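Local atomic coordinates of AB hydrolase-1 domain-containing protein (Parabacteroides distasonis, PDB entry 4Q34), a protein that is of uncertain function but probably acts as an esterase of the alpha/beta hydrolase family. Residues 12-17 / 34-39. Sequence-based numbering, arbitrary orientation.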
loop_
_atom_site.group_PDB
_atom_site.type_symbol
_atom_site.label_atom_id
_atom_site.label_comp_id
_atom_site.label_asym_id
_atom_site.label_seq_id
_atom_site.Cartn_x
_atom_site.Cartn_y
_atom_site.Cartn_z
ATOM N N GLY A 12 -5.020 -1.206 11.840
ATOM C CA GLY A 12 -4.942 0.144 11.372
ATOM C C GLY A 12 -3.657 0.377 10.597
ATOM O O GLY A 12 -2.926 -0.571 10.284
ATOM N N SER A 13 -3.387 1.643 10.309
ATOM C CA SER A 13 -2.217 1.992 9.517
ATOM C C SER A 13 -1.706 3.363 9.947
ATOM O O SER A 13 -2.418 4.178 10.544
ATOM C CB SER A 13 -2.561 2.024 8.045
ATOM O OG SER A 13 -3.552 3.020 7.751
ATOM N N PHE A 14 -0.453 3.600 9.644
ATOM C CA PHE A 14 0.182 4.890 9.981
ATOM C C PHE A 14 1.451 5.051 9.209
ATOM O O PHE A 14 2.010 4.069 8.742
ATOM C CB PHE A 14 0.463 5.001 11.500
ATOM C CG PHE A 14 1.268 3.852 12.083
ATOM C CD1 PHE A 14 2.663 3.903 12.134
ATOM C CD2 PHE A 14 0.636 2.736 12.612
ATOM C CE1 PHE A 14 3.413 2.898 12.707
ATOM C CE2 PHE A 14 1.378 1.717 13.181
ATOM C CZ PHE A 14 2.777 1.777 13.213
ATOM N N ALA A 15 1.909 6.298 9.085
ATOM C CA ALA A 15 3.236 6.581 8.600
ATOM C C ALA A 15 4.167 6.642 9.810
ATOM O O ALA A 15 3.746 7.037 10.901
ATOM C CB ALA A 15 3.291 7.915 7.876
ATOM N N VAL A 16 5.423 6.245 9.618
ATOM C CA VAL A 16 6.379 6.241 10.725
ATOM C C VAL A 16 7.723 6.695 10.234
ATOM O O VAL A 16 8.136 6.353 9.121
ATOM C CB VAL A 16 6.470 4.853 11.425
ATOM C CG1 VAL A 16 7.092 3.783 10.520
ATOM C CG2 VAL A 16 7.175 4.925 12.782
ATOM N N GLY A 17 8.425 7.465 11.073
ATOM C CA GLY A 17 9.710 8.004 10.684
ATOM C C GLY A 17 9.603 9.093 9.620
ATOM O O GLY A 17 8.572 9.757 9.459
ATOM N N ALA A 34 8.129 5.468 6.373
ATOM C CA ALA A 34 7.585 4.183 5.932
ATOM C C ALA A 34 6.082 4.235 6.135
ATOM O O ALA A 34 5.588 5.033 6.977
ATOM C CB ALA A 34 8.174 3.040 6.758
ATOM N N TYR A 35 5.366 3.346 5.435
ATOM C CA TYR A 35 3.958 3.125 5.656
ATOM C C TYR A 35 3.792 1.759 6.312
ATOM O O TYR A 35 4.460 0.816 5.931
ATOM C CB TYR A 35 3.154 3.171 4.368
ATOM C CG TYR A 35 1.755 2.578 4.485
ATOM C CD1 TYR A 35 1.543 1.250 4.227
ATOM C CD2 TYR A 35 0.663 3.357 4.826
ATOM C CE1 TYR A 35 0.271 0.687 4.299
ATOM C CE2 TYR A 35 -0.621 2.815 4.913
ATOM C CZ TYR A 35 -0.812 1.469 4.634
ATOM O OH TYR A 35 -2.060 0.893 4.716
ATOM N N VAL A 36 2.930 1.682 7.314
ATOM C CA VAL A 36 2.741 0.457 8.087
ATOM C C VAL A 36 1.256 0.103 8.188
ATOM O O VAL A 36 0.426 0.950 8.499
ATOM C CB VAL A 36 3.295 0.667 9.521
ATOM C CG1 VAL A 36 3.125 -0.611 10.347
ATOM C CG2 VAL A 36 4.731 1.126 9.448
ATOM N N PHE A 37 0.920 -1.162 7.945
ATOM C CA PHE A 37 -0.422 -1.657 8.251
ATOM C C PHE A 37 -0.237 -2.754 9.285
ATOM O O PHE A 37 0.636 -3.610 9.120
ATOM C CB PHE A 37 -1.092 -2.223 6.996
ATOM C CG PHE A 37 -2.451 -2.799 7.254
ATOM C CD1 PHE A 37 -3.580 -2.006 7.304
ATOM C CD2 PHE A 37 -2.602 -4.176 7.411
ATOM C CE1 PHE A 37 -4.849 -2.564 7.547
ATOM C CE2 PHE A 37 -3.863 -4.731 7.640
ATOM C CZ PHE A 37 -4.982 -3.930 7.698
ATOM N N TYR A 38 -1.047 -2.751 10.345
ATOM C CA TYR A 38 -0.848 -3.689 11.423
ATOM C C TYR A 38 -2.154 -4.329 11.838
ATOM O O TYR A 38 -3.234 -3.751 11.705
ATOM C CB TYR A 38 -0.165 -3.031 12.644
ATOM C CG TYR A 38 -1.127 -2.163 13.441
ATOM C CD1 TYR A 38 -1.363 -0.836 13.077
ATOM C CD2 TYR A 38 -1.861 -2.694 14.505
ATOM C CE1 TYR A 38 -2.273 -0.052 13.768
ATOM C CE2 TYR A 38 -2.766 -1.915 15.195
ATOM C CZ TYR A 38 -2.977 -0.604 14.818
ATOM O OH TYR A 38 -3.880 0.157 15.535
ATOM N N GLN A 39 -2.040 -5.538 12.364
ATOM C CA GLN A 39 -3.207 -6.205 12.959
ATOM C C GLN A 39 -2.780 -6.883 14.228
ATOM O O GLN A 39 -1.734 -7.559 14.252
ATOM C CB GLN A 39 -3.731 -7.255 11.953
ATOM C CG GLN A 39 -4.188 -6.683 10.629
ATOM C CD GLN A 39 -4.784 -7.723 9.720
ATOM O OE1 GLN A 39 -4.077 -8.594 9.170
ATOM N NE2 GLN A 39 -6.075 -7.610 9.494
#
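Gly12, Phe14 and Val16 pair with Tyr38, Val36 and Ala34 as three antiparallel hydrogen-bonded pairs, each closed by two backbone bonds. Tyr38 N reaches Gly12 O at 2.9 Å, and the return bond from Gly12 N to Tyr38 O measures 3.1 Å. Between them, Ser13 CA and Ala15 CA make CA-H...O contacts with the carbonyls of Val36 and Ala34.

Apolar and aromatic contacts fill the face bearing Phe14, Val16, Ala34, Val36 and Tyr38. With Phe14 CG set between its backbone N and carbonyl carbon (chi1 54°), the ring leans across to Val36, whose CB sits over one face in a CH-pi contact, 4.0 Å from the centroid; CG1 touches Phe14 CZ. Tyr38 CD1 meets the ring edge at Phe14 CE2 (3.7 Å), while the tyrosine ring spreads over the Gly12 backbone, Gly12 N lying 3.5 Å above its plane, and its OH hydrogen-bonds Glu10 OE2. An alanine in place of Tyr38 would probably uncover the Gly12 backbone, lose the contact at the Phe14 edge and deprive Glu10 of its phenol partner. Helix 153-167 packs on Phe14, Val16 and Ala34.

On the face bearing Ser13, Tyr35 and Phe37, Ser13 CB lies 3.6 Å from Tyr35 OH, and both hydroxyls hydrogen-bond Glu63 of the second subunit.

The arrangement is an antiparallel strand pair at the N-terminal margin of the alpha/beta-hydrolase sheet, here also forming part of the dimer interface.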